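Local coordinates for aminopeptidase (Aneurinibacillus sp. AM-1, PDB 5IB9), which probably acts as a zinc-dependent aminopeptidase of the M28 family, removing residues from peptide amino ends, and here carries a bestatin-type inhibitor in its active site, at residues A[269-272]-A[273-276]; A[275-278]-A[279-283]; A[349-353]-A[354-358]; A[30-34]-A[35-39]. All blocks are in the same frame, centred on the assembly; numbering follows the deposited sequence.

Contact 1 (A[269-272]-A[273-276]); sequences FGAE and ENGL. With ZN (zinc ion), chain B; BES (2-(3-amino-2-hydroxy-4-phenyl-butyrylamino)-4-methyl-pentanoic acid), chain H.
E272 and L276 lie side by side on the turn after strand 263-269, both reaching toward the inhibitor BES. E272 starts with CG anti to its own N (chi1 -171°). Its CB passes E273 N, and CG rests on L276 CD2 at 3.7 Å. A bend at chi2 (-91°) then swings CD toward C2 of BES and its hydroxyl oxygen O2. At the tip, E272 OE1 comes within 3.1 Å of BES O2, and OE2 within 3.1 Å of BES C2. An alanine at E272 would probably leave the BES hydroxyl without this carboxylate beside it and open a gap next to the L276 methyl. E273, also bent at chi2, sends its carboxylate to the zinc ion, with OE2 at 2.1 Å and OE1 at a looser 2.6 Å from the metal; BES O2 and O3, D240 and H371 complete the site. Behind the two acids, E272 O takes G275 N at 3.1 Å and L276 N at 2.9 Å, both from the same face of its plane. G275 suits the turn because a side chain would collide with the carbonyl oxygen of N274. E273 thus chelates this zinc ion while E272 sets its carboxylate beside C2, the hydroxyl-bearing carbon of BES, with a second zinc ion about 4 Å from its side chain, consistent with the acidic, zinc-binding pocket of an M28 aminopeptidase.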
loop_
_atom_site.group_PDB
_atom_site.type_symbol
_atom_site.label_atom_id
_atom_site.label_comp_id
_atom_site.label_asym_id
_atom_site.label_seq_id
_atom_site.Cartn_x
_atom_site.Cartn_y
_atom_site.Cartn_z
ATOM N N PHE A 269 -10.368 12.658 3.164
ATOM C CA PHE A 269 -9.853 11.280 3.054
ATOM C C PHE A 269 -10.950 10.251 3.147
ATOM O O PHE A 269 -11.879 10.434 3.935
ATOM C CB PHE A 269 -8.878 11.032 4.168
ATOM C CG PHE A 269 -7.687 11.928 4.233
ATOM C CD1 PHE A 269 -6.657 11.823 3.258
ATOM C CD2 PHE A 269 -7.524 12.874 5.216
ATOM C CE1 PHE A 269 -5.529 12.659 3.296
ATOM C CE2 PHE A 269 -6.393 13.710 5.279
ATOM C CZ PHE A 269 -5.422 13.586 4.321
ATOM N N GLY A 270 -10.799 9.162 2.391
ATOM C CA GLY A 270 -11.754 8.048 2.536
ATOM C C GLY A 270 -11.243 7.039 3.536
ATOM O O GLY A 270 -10.085 7.010 3.921
ATOM N N ALA A 271 -12.181 6.186 3.973
ATOM C CA ALA A 271 -11.830 4.969 4.769
ATOM C C ALA A 271 -11.059 5.302 5.963
ATOM O O ALA A 271 -10.213 4.561 6.405
ATOM C CB ALA A 271 -11.174 3.858 3.859
ATOM N N GLU A 272 -11.275 6.445 6.608
ATOM C CA GLU A 272 -10.650 6.799 7.879
ATOM C C GLU A 272 -11.061 5.798 8.982
ATOM O O GLU A 272 -10.198 5.385 9.776
ATOM C CB GLU A 272 -10.918 8.269 8.277
ATOM C CG GLU A 272 -10.104 8.730 9.495
ATOM C CD GLU A 272 -10.852 8.493 10.829
ATOM O OE1 GLU A 272 -12.033 8.063 10.844
ATOM O OE2 GLU A 272 -10.128 8.758 11.813
ATOM N N GLU A 273 -12.338 5.453 8.941
ATOM C CA GLU A 273 -12.868 4.669 10.098
ATOM C C GLU A 273 -12.388 3.230 10.008
ATOM O O GLU A 273 -12.467 2.515 11.046
ATOM C CB GLU A 273 -14.363 4.738 10.030
ATOM C CG GLU A 273 -15.057 6.139 10.235
ATOM C CD GLU A 273 -14.918 6.719 11.656
ATOM O OE1 GLU A 273 -14.177 6.096 12.484
ATOM O OE2 GLU A 273 -15.547 7.855 11.874
ATOM N N ASN A 274 -11.870 2.838 8.873
ATOM C CA ASN A 274 -11.300 1.529 8.631
ATOM C C ASN A 274 -9.850 1.383 9.010
ATOM O O ASN A 274 -9.224 0.363 8.681
ATOM C CB ASN A 274 -11.416 1.161 7.088
ATOM C CG ASN A 274 -12.845 1.284 6.562
ATOM O OD1 ASN A 274 -13.594 0.285 6.484
ATOM N ND2 ASN A 274 -13.282 2.514 6.364
ATOM N N GLY A 275 -9.226 2.411 9.612
ATOM C CA GLY A 275 -7.849 2.388 9.940
ATOM C C GLY A 275 -6.998 3.379 9.138
ATOM O O GLY A 275 -5.845 3.133 8.839
ATOM N N LEU A 276 -7.544 4.571 8.911
ATOM C CA LEU A 276 -6.787 5.665 8.256
ATOM C C LEU A 276 -6.402 5.293 6.855
ATOM O O LEU A 276 -5.301 5.681 6.447
ATOM C CB LEU A 276 -5.579 6.160 9.124
ATOM C CG LEU A 276 -5.888 6.277 10.622
ATOM C CD1 LEU A 276 -4.582 6.776 11.259
ATOM C CD2 LEU A 276 -7.045 7.174 10.961
HETATM ZN ZN ZN B . -14.945 8.118 13.877
HETATM N N2 BES H . -12.794 11.073 15.166
HETATM C C1 BES H . -12.390 9.716 15.535
HETATM C C6 BES H . -11.172 9.813 16.449
HETATM C C7 BES H . -11.363 10.363 17.859
HETATM C C8 BES H . -12.502 10.075 18.651
HETATM C C12 BES H . -10.329 11.163 18.394
HETATM C C9 BES H . -12.587 10.591 19.961
HETATM C C11 BES H . -10.419 11.688 19.714
HETATM C C10 BES H . -11.557 11.400 20.484
HETATM C C2 BES H . -12.081 8.900 14.274
HETATM O O2 BES H . -13.203 9.220 13.455
HETATM C C3 BES H . -12.135 7.472 14.699
HETATM O O3 BES H . -13.217 7.025 15.065
HETATM N N1 BES H . -11.024 6.822 14.742
HETATM C C4 BES H . -11.021 5.441 15.234
HETATM C C13 BES H . -9.563 5.032 15.122
HETATM C C14 BES H . -9.018 5.012 13.690
HETATM C C15 BES H . -7.608 4.453 13.833
HETATM C C16 BES H . -9.867 4.229 12.687
HETATM C C5 BES H . -11.340 5.325 16.719
HETATM O O1 BES H . -11.689 4.199 17.179
HETATM O O4 BES H . -11.253 6.294 17.495
#

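Contact 2 (A[275-278]-A[279-283]); sequences GLIG and SKKYA. With BES (2-(3-amino-2-hydroxy-4-phenyl-butyrylamino)-4-methyl-pentanoic acid), chain H.
The carbonyl of G275 is met almost end-on by the ammonium of K280: NZ stands 3.2 Å from G275 O, with a C=O...N angle of 160°. Water 1 joins the same two groups, donating to G275 O and accepting from K280 NZ at 2.6 Å. At the next carbonyl, L276 O, the main-chain N of K280 arrives at 3.0 Å, tilted 19° from the plane, while K280 CG brushes the oxygen at 3.3 Å. The extended lysine chain carries NZ back past L276 O to the loop, a reach that suits a long, flexible residue. I277 O and G278 O accept K281 N and Y282 N in the same helical way. The Y282 side chain leads away from this turn to pack on I267, F269 and F351, its hydroxyl bonded to R265. S279 turns OG back toward the helix start (chi1 56°), making a weak hydrogen bond to L276 O at 3.4 Å and firmer ones to D347 and S350. L276, at the N-cap position, gives this helix start an apolar side chain, whose CD2 lies 4.0 Å from BES C15. A CB on G278 would press on the backbone of G270 and S279, so glycine suits the place. Because G275 O precedes the helix, it takes no bond from the helical backbone here; the lysine and the water satisfy it instead, tying the pocket loop to the first turn of helix 277-283.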
loop_
_atom_site.group_PDB
_atom_site.type_symbol
_atom_site.label_atom_id
_atom_site.label_comp_id
_atom_site.label_asym_id
_atom_site.label_seq_id
_atom_site.Cartn_x
_atom_site.Cartn_y
_atom_site.Cartn_z
ATOM N N GLY A 275 -9.226 2.411 9.612
ATOM C CA GLY A 275 -7.849 2.388 9.940
ATOM C C GLY A 275 -6.998 3.379 9.138
ATOM O O GLY A 275 -5.845 3.133 8.839
ATOM N N LEU A 276 -7.544 4.571 8.911
ATOM C CA LEU A 276 -6.787 5.665 8.256
ATOM C C LEU A 276 -6.402 5.293 6.855
ATOM O O LEU A 276 -5.301 5.681 6.447
ATOM C CB LEU A 276 -5.579 6.160 9.124
ATOM C CG LEU A 276 -5.888 6.277 10.622
ATOM C CD1 LEU A 276 -4.582 6.776 11.259
ATOM C CD2 LEU A 276 -7.045 7.174 10.961
ATOM N N ILE A 277 -7.130 4.418 6.148
ATOM C CA ILE A 277 -6.652 3.875 4.863
ATOM C C ILE A 277 -6.411 4.987 3.873
ATOM O O ILE A 277 -5.360 5.014 3.181
ATOM C CB ILE A 277 -7.564 2.768 4.347
ATOM C CG1 ILE A 277 -7.589 1.728 5.505
ATOM C CG2 ILE A 277 -6.813 2.124 3.125
ATOM C CD1 ILE A 277 -8.461 0.540 5.122
ATOM N N GLY A 278 -7.354 5.870 3.751
ATOM C CA GLY A 278 -7.172 6.905 2.674
ATOM C C GLY A 278 -6.062 7.823 2.978
ATOM O O GLY A 278 -5.269 8.107 2.024
ATOM N N SER A 279 -5.838 8.309 4.209
ATOM C CA SER A 279 -4.651 9.129 4.404
ATOM C C SER A 279 -3.342 8.410 4.307
ATOM O O SER A 279 -2.348 8.976 3.875
ATOM C CB SER A 279 -4.727 9.891 5.709
ATOM O OG SER A 279 -4.916 9.003 6.828
ATOM N N LYS A 280 -3.309 7.124 4.672
ATOM C CA LYS A 280 -2.075 6.324 4.427
ATOM C C LYS A 280 -1.836 6.261 2.916
ATOM O O LYS A 280 -0.650 6.379 2.499
ATOM C CB LYS A 280 -2.318 4.881 4.927
ATOM C CG LYS A 280 -2.121 4.816 6.457
ATOM C CD LYS A 280 -2.518 3.374 6.946
ATOM C CE LYS A 280 -2.410 3.339 8.497
ATOM N NZ LYS A 280 -2.893 1.984 9.025
ATOM N N LYS A 281 -2.875 6.056 2.099
ATOM C CA LYS A 281 -2.682 6.001 0.640
ATOM C C LYS A 281 -2.307 7.353 0.152
ATOM O O LYS A 281 -1.510 7.415 -0.786
ATOM C CB LYS A 281 -3.931 5.470 -0.085
ATOM C CG LYS A 281 -4.290 4.034 0.291
ATOM C CD LYS A 281 -3.406 2.997 -0.422
ATOM C CE LYS A 281 -3.971 1.599 0.030
ATOM N NZ LYS A 281 -3.030 0.525 -0.407
ATOM N N TYR A 282 -2.806 8.448 0.688
ATOM C CA TYR A 282 -2.381 9.752 0.156
ATOM C C TYR A 282 -0.910 10.072 0.563
ATOM O O TYR A 282 -0.112 10.493 -0.251
ATOM C CB TYR A 282 -3.317 10.863 0.629
ATOM C CG TYR A 282 -2.849 12.197 0.053
ATOM C CD1 TYR A 282 -3.130 12.525 -1.303
ATOM C CD2 TYR A 282 -2.108 13.079 0.819
ATOM C CE1 TYR A 282 -2.592 13.640 -1.850
ATOM C CE2 TYR A 282 -1.544 14.193 0.299
ATOM C CZ TYR A 282 -1.848 14.449 -1.035
ATOM O OH TYR A 282 -1.289 15.619 -1.641
ATOM N N ALA A 283 -0.553 9.880 1.827
ATOM C CA ALA A 283 0.843 10.027 2.298
ATOM C C ALA A 283 1.766 9.190 1.451
ATOM O O ALA A 283 2.842 9.706 1.115
ATOM C CB ALA A 283 0.866 9.574 3.774
HETATM N N2 BES H . -12.794 11.073 15.166
HETATM C C1 BES H . -12.390 9.716 15.535
HETATM C C6 BES H . -11.172 9.813 16.449
HETATM C C7 BES H . -11.363 10.363 17.859
HETATM C C8 BES H . -12.502 10.075 18.651
HETATM C C12 BES H . -10.329 11.163 18.394
HETATM C C9 BES H . -12.587 10.591 19.961
HETATM C C11 BES H . -10.419 11.688 19.714
HETATM C C10 BES H . -11.557 11.400 20.484
HETATM C C2 BES H . -12.081 8.900 14.274
HETATM O O2 BES H . -13.203 9.220 13.455
HETATM C C3 BES H . -12.135 7.472 14.699
HETATM O O3 BES H . -13.217 7.025 15.065
HETATM N N1 BES H . -11.024 6.822 14.742
HETATM C C4 BES H . -11.021 5.441 15.234
HETATM C C13 BES H . -9.563 5.032 15.122
HETATM C C14 BES H . -9.018 5.012 13.690
HETATM C C15 BES H . -7.608 4.453 13.833
HETATM C C16 BES H . -9.867 4.229 12.687
HETATM C C5 BES H . -11.340 5.325 16.719
HETATM O O1 BES H . -11.689 4.199 17.179
HETATM O O4 BES H . -11.253 6.294 17.495
HETATM O O HOH W 1 -4.858 0.761 7.913
#

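Contact 3 (A[349-353]-A[354-358]); sequences ESFHA and LGIPA
A Schellman motif closes the helix that begins at residue 348, with F351, H352, G355 and I356 supplying its two backward bonds. I356 N reaches F351 O at 3.2 Å, and G355 N reaches H352 O at 2.9 Å. F351 O is gripped a second time, by L354 N at 2.9 Å, and the two donors come from opposite faces of its plane, L354 N lying 62° out of it. G355 turns the chain with a positive phi of 88°, an angle at which any side chain would be jammed against L354 O. Across the motif the side chains of F351 and I356 run alongside each other in the same direction. Methyl CD1 of I356 meets the ring at its edge, near the ring plane, 4.1 Å from F351 CD1; this is the hydrophobic pairing that commonly accompanies a Schellman end. Within the M28 domain the turn links the helix to strand 358-364, and A358, the first residue of that strand, sets its CB 4.2 Å from F351 CB. A small residue fits there, tucked under the helix end. The F351 side chain also packs on S279, Y282 and M297. L354 keeps CG anti to its carbonyl carbon (chi1 -67°), which lays CG 3.9 Å from S350 O and leaves the side chain against A283 and I291. On the polar flank, water 2 bridges the imidazole and the turn, lying 2.9 Å from H352 ND1 and donating to I356 O at 2.8 Å.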
loop_
_atom_site.group_PDB
_atom_site.type_symbol
_atom_site.label_atom_id
_atom_site.label_comp_id
_atom_site.label_asym_id
_atom_site.label_seq_id
_atom_site.Cartn_x
_atom_site.Cartn_y
_atom_site.Cartn_z
ATOM N N GLU A 349 -2.147 11.113 12.010
ATOM C CA GLU A 349 -1.155 10.029 12.243
ATOM C C GLU A 349 -0.446 9.611 10.977
ATOM O O GLU A 349 0.695 9.147 11.037
ATOM C CB GLU A 349 -1.902 8.854 12.803
ATOM C CG GLU A 349 -0.964 7.784 13.450
ATOM C CD GLU A 349 -1.810 6.815 14.291
ATOM O OE1 GLU A 349 -2.602 7.215 15.198
ATOM O OE2 GLU A 349 -1.706 5.646 14.023
ATOM N N SER A 350 -1.094 9.775 9.830
ATOM C CA SER A 350 -0.434 9.400 8.560
ATOM C C SER A 350 0.665 10.307 8.101
ATOM O O SER A 350 1.569 9.887 7.371
ATOM C CB SER A 350 -1.556 9.268 7.512
ATOM O OG SER A 350 -2.517 8.272 7.953
ATOM N N PHE A 351 0.522 11.548 8.549
ATOM C CA PHE A 351 1.533 12.586 8.185
ATOM C C PHE A 351 2.587 12.619 9.272
ATOM O O PHE A 351 3.762 12.787 8.916
ATOM C CB PHE A 351 0.813 13.924 7.906
ATOM C CG PHE A 351 -0.138 13.783 6.782
ATOM C CD1 PHE A 351 0.338 13.803 5.459
ATOM C CD2 PHE A 351 -1.471 13.401 6.989
ATOM C CE1 PHE A 351 -0.520 13.513 4.366
ATOM C CE2 PHE A 351 -2.333 13.146 5.912
ATOM C CZ PHE A 351 -1.840 13.207 4.584
ATOM N N HIS A 352 2.245 12.531 10.548
ATOM C CA HIS A 352 3.274 12.396 11.570
ATOM C C HIS A 352 4.228 11.229 11.220
ATOM O O HIS A 352 5.461 11.369 11.433
ATOM C CB HIS A 352 2.584 12.195 12.884
ATOM C CG HIS A 352 3.551 11.974 13.975
ATOM N ND1 HIS A 352 4.080 13.026 14.687
ATOM C CD2 HIS A 352 4.051 10.831 14.494
ATOM C CE1 HIS A 352 4.909 12.540 15.605
ATOM N NE2 HIS A 352 4.977 11.229 15.448
ATOM N N ALA A 353 3.733 10.203 10.608
ATOM C CA ALA A 353 4.534 9.003 10.344
ATOM C C ALA A 353 5.606 9.367 9.344
ATOM O O ALA A 353 6.673 8.731 9.308
ATOM C CB ALA A 353 3.673 7.943 9.793
ATOM N N LEU A 354 5.408 10.382 8.500
ATOM C CA LEU A 354 6.439 10.851 7.555
ATOM C C LEU A 354 7.371 11.914 8.097
ATOM O O LEU A 354 8.198 12.400 7.326
ATOM C CB LEU A 354 5.719 11.354 6.307
ATOM C CG LEU A 354 4.981 10.306 5.469
ATOM C CD1 LEU A 354 4.508 11.071 4.233
ATOM C CD2 LEU A 354 5.927 9.179 5.048
ATOM N N GLY A 355 7.230 12.287 9.389
ATOM C CA GLY A 355 8.027 13.421 9.861
ATOM C C GLY A 355 7.398 14.783 9.677
ATOM O O GLY A 355 8.022 15.777 9.997
ATOM N N ILE A 356 6.148 14.850 9.166
ATOM C CA ILE A 356 5.575 16.160 8.881
ATOM C C ILE A 356 4.877 16.632 10.167
ATOM O O ILE A 356 4.179 15.862 10.799
ATOM C CB ILE A 356 4.530 15.959 7.818
ATOM C CG1 ILE A 356 5.193 15.572 6.493
ATOM C CG2 ILE A 356 3.705 17.299 7.602
ATOM C CD1 ILE A 356 4.230 15.150 5.321
ATOM N N PRO A 357 5.116 17.898 10.554
ATOM C CA PRO A 357 4.383 18.422 11.751
ATOM C C PRO A 357 2.851 18.304 11.571
ATOM O O PRO A 357 2.377 18.745 10.523
ATOM C CB PRO A 357 4.843 19.915 11.853
ATOM C CG PRO A 357 6.161 20.021 11.023
ATOM C CD PRO A 357 5.912 18.948 9.887
ATOM N N ALA A 358 2.074 17.760 12.478
ATOM C CA ALA A 358 0.678 17.483 12.173
ATOM C C ALA A 358 -0.050 17.596 13.482
ATOM O O ALA A 358 0.538 17.247 14.570
ATOM C CB ALA A 358 0.510 16.025 11.584
HETATM O O HOH W 2 3.891 15.666 13.534
#

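Contact 4 (A[30-34]-A[35-39]); sequences RVAGS and PEELK
G33 N and E37 OE1 form a short, nearly straight hydrogen bond, 2.8 Å long with an N-H...O angle of 168°; the donor sits above the carboxylate plane, 55° out of it. An extended chain, with CG anti to the backbone N (chi1 -162°), carries the E37 carboxylate to the V31-S34 turn, where OE2 lies 3.8 Å from A32 CB. The second grip is S34 OG, which accepts E37 N at 3.3 Å and, weakly, E36 N. The same hydroxyl donates to V31 O at 2.6 Å, in the carbonyl plane and on a lone pair. The bonds from E37 N and E36 N make S34 the N-cap of helix 35-50, and L38 N returns to S34 O at 3.0 Å in the first full helical turn. P35 suits the position after the cap, where no helical bond needs its missing N-H. The cap follows on a type II beta turn, V31 to S34, closed by S34 N to V31 O at 3.0 Å; G33 occupies its third place, where a positive phi is needed. Further out, S203 bonds to E37 OE1, while H229 ND1 and A271 N make weak bonds to OE2. With alanine in place of this acid, G33 N and the S203 hydroxyl would probably lose their shared acceptor, leaving the turn less firmly tied to the helix. R30 hydrogen-bonds through its guanidinium to the carbonyls of L25, H229, P236 and G237, and K39 NZ makes a salt bridge with E36 OE1 at 2.9 Å.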
loop_
_atom_site.group_PDB
_atom_site.type_symbol
_atom_site.label_atom_id
_atom_site.label_comp_id
_atom_site.label_asym_id
_atom_site.label_seq_id
_atom_site.Cartn_x
_atom_site.Cartn_y
_atom_site.Cartn_z
ATOM N N ARG A 30 -22.124 7.279 5.746
ATOM C CA ARG A 30 -21.245 7.247 4.558
ATOM C C ARG A 30 -20.207 6.181 4.780
ATOM O O ARG A 30 -18.975 6.431 4.952
ATOM C CB ARG A 30 -20.577 8.654 4.345
ATOM C CG ARG A 30 -21.581 9.716 4.109
ATOM C CD ARG A 30 -20.962 11.128 4.003
ATOM N NE ARG A 30 -20.180 11.477 5.207
ATOM C CZ ARG A 30 -20.741 11.752 6.431
ATOM N NH1 ARG A 30 -22.087 11.891 6.562
ATOM N NH2 ARG A 30 -19.950 11.991 7.477
ATOM N N VAL A 31 -20.586 4.893 4.719
ATOM C CA VAL A 31 -19.625 3.876 5.054
ATOM C C VAL A 31 -18.595 3.723 3.932
ATOM O O VAL A 31 -18.978 3.809 2.750
ATOM C CB VAL A 31 -20.371 2.521 5.216
ATOM C CG1 VAL A 31 -19.383 1.385 5.375
ATOM C CG2 VAL A 31 -21.268 2.643 6.493
ATOM N N ALA A 32 -17.299 3.551 4.320
ATOM C CA ALA A 32 -16.288 3.624 3.267
ATOM C C ALA A 32 -16.509 2.584 2.205
ATOM O O ALA A 32 -16.869 1.443 2.503
ATOM C CB ALA A 32 -14.945 3.491 3.804
ATOM N N GLY A 33 -16.366 2.996 0.951
ATOM C CA GLY A 33 -16.464 2.035 -0.160
ATOM C C GLY A 33 -17.910 1.835 -0.592
ATOM O O GLY A 33 -18.176 1.079 -1.555
ATOM N N SER A 34 -18.849 2.503 0.087
ATOM C CA SER A 34 -20.268 2.362 -0.274
ATOM C C SER A 34 -20.786 3.361 -1.254
ATOM O O SER A 34 -20.123 4.407 -1.522
ATOM C CB SER A 34 -21.180 2.491 0.995
ATOM O OG SER A 34 -21.213 3.851 1.390
ATOM N N PRO A 35 -21.984 3.170 -1.818
ATOM C CA PRO A 35 -22.525 4.200 -2.656
ATOM C C PRO A 35 -22.676 5.564 -1.986
ATOM O O PRO A 35 -22.625 6.594 -2.644
ATOM C CB PRO A 35 -23.950 3.637 -3.014
ATOM C CG PRO A 35 -23.809 2.211 -2.849
ATOM C CD PRO A 35 -22.774 1.903 -1.830
ATOM N N GLU A 36 -22.943 5.594 -0.678
ATOM C CA GLU A 36 -23.077 6.910 -0.069
ATOM C C GLU A 36 -21.727 7.617 0.078
ATOM O O GLU A 36 -21.669 8.836 0.007
ATOM C CB GLU A 36 -23.647 6.813 1.381
ATOM C CG GLU A 36 -25.088 6.309 1.380
ATOM C CD GLU A 36 -26.027 7.328 0.791
ATOM O OE1 GLU A 36 -25.900 8.555 0.940
ATOM O OE2 GLU A 36 -26.997 6.911 0.086
ATOM N N GLU A 37 -20.654 6.866 0.257
ATOM C CA GLU A 37 -19.280 7.552 0.271
ATOM C C GLU A 37 -19.008 8.057 -1.101
ATOM O O GLU A 37 -18.466 9.163 -1.189
ATOM C CB GLU A 37 -18.170 6.596 0.732
ATOM C CG GLU A 37 -16.962 7.432 1.153
ATOM C CD GLU A 37 -15.721 6.627 1.349
ATOM O OE1 GLU A 37 -15.509 5.662 0.539
ATOM O OE2 GLU A 37 -14.923 6.965 2.294
ATOM N N LEU A 38 -19.370 7.293 -2.149
ATOM C CA LEU A 38 -19.144 7.803 -3.503
ATOM C C LEU A 38 -19.927 9.080 -3.786
ATOM O O LEU A 38 -19.400 10.071 -4.368
ATOM C CB LEU A 38 -19.493 6.736 -4.530
ATOM C CG LEU A 38 -19.114 7.099 -5.964
ATOM C CD1 LEU A 38 -17.670 7.230 -6.134
ATOM C CD2 LEU A 38 -19.705 6.030 -6.920
ATOM N N LYS A 39 -21.189 9.148 -3.307
ATOM C CA LYS A 39 -21.914 10.353 -3.438
ATOM C C LYS A 39 -21.253 11.566 -2.748
ATOM O O LYS A 39 -21.270 12.717 -3.225
ATOM C CB LYS A 39 -23.329 10.075 -2.856
ATOM C CG LYS A 39 -24.123 11.343 -2.706
ATOM C CD LYS A 39 -25.451 11.178 -1.777
ATOM C CE LYS A 39 -26.213 10.057 -2.358
ATOM N NZ LYS A 39 -27.323 9.655 -1.373
#

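Contact 1 lies at the active site, and each of the other three touches it. Contact 2 shares G275 and L276 with it, so the loop that meets BES runs straight into helix 277-283; A271 O and I277 N, 3.1 Å apart, probably add a hydrogen bond. Contact 3 backs that helix, S350 OG lying 2.7 Å from S279 OG in a probable hydrogen bond, and F351 CE2 packs 3.5 Å from F269 CZ. Contact 4 flanks the acidic loop, with A32 CB 3.6 Å from A271 CA. Contacts 3 and 4 never meet: their centres stand about 26 Å apart, with contacts 1 and 2 between them.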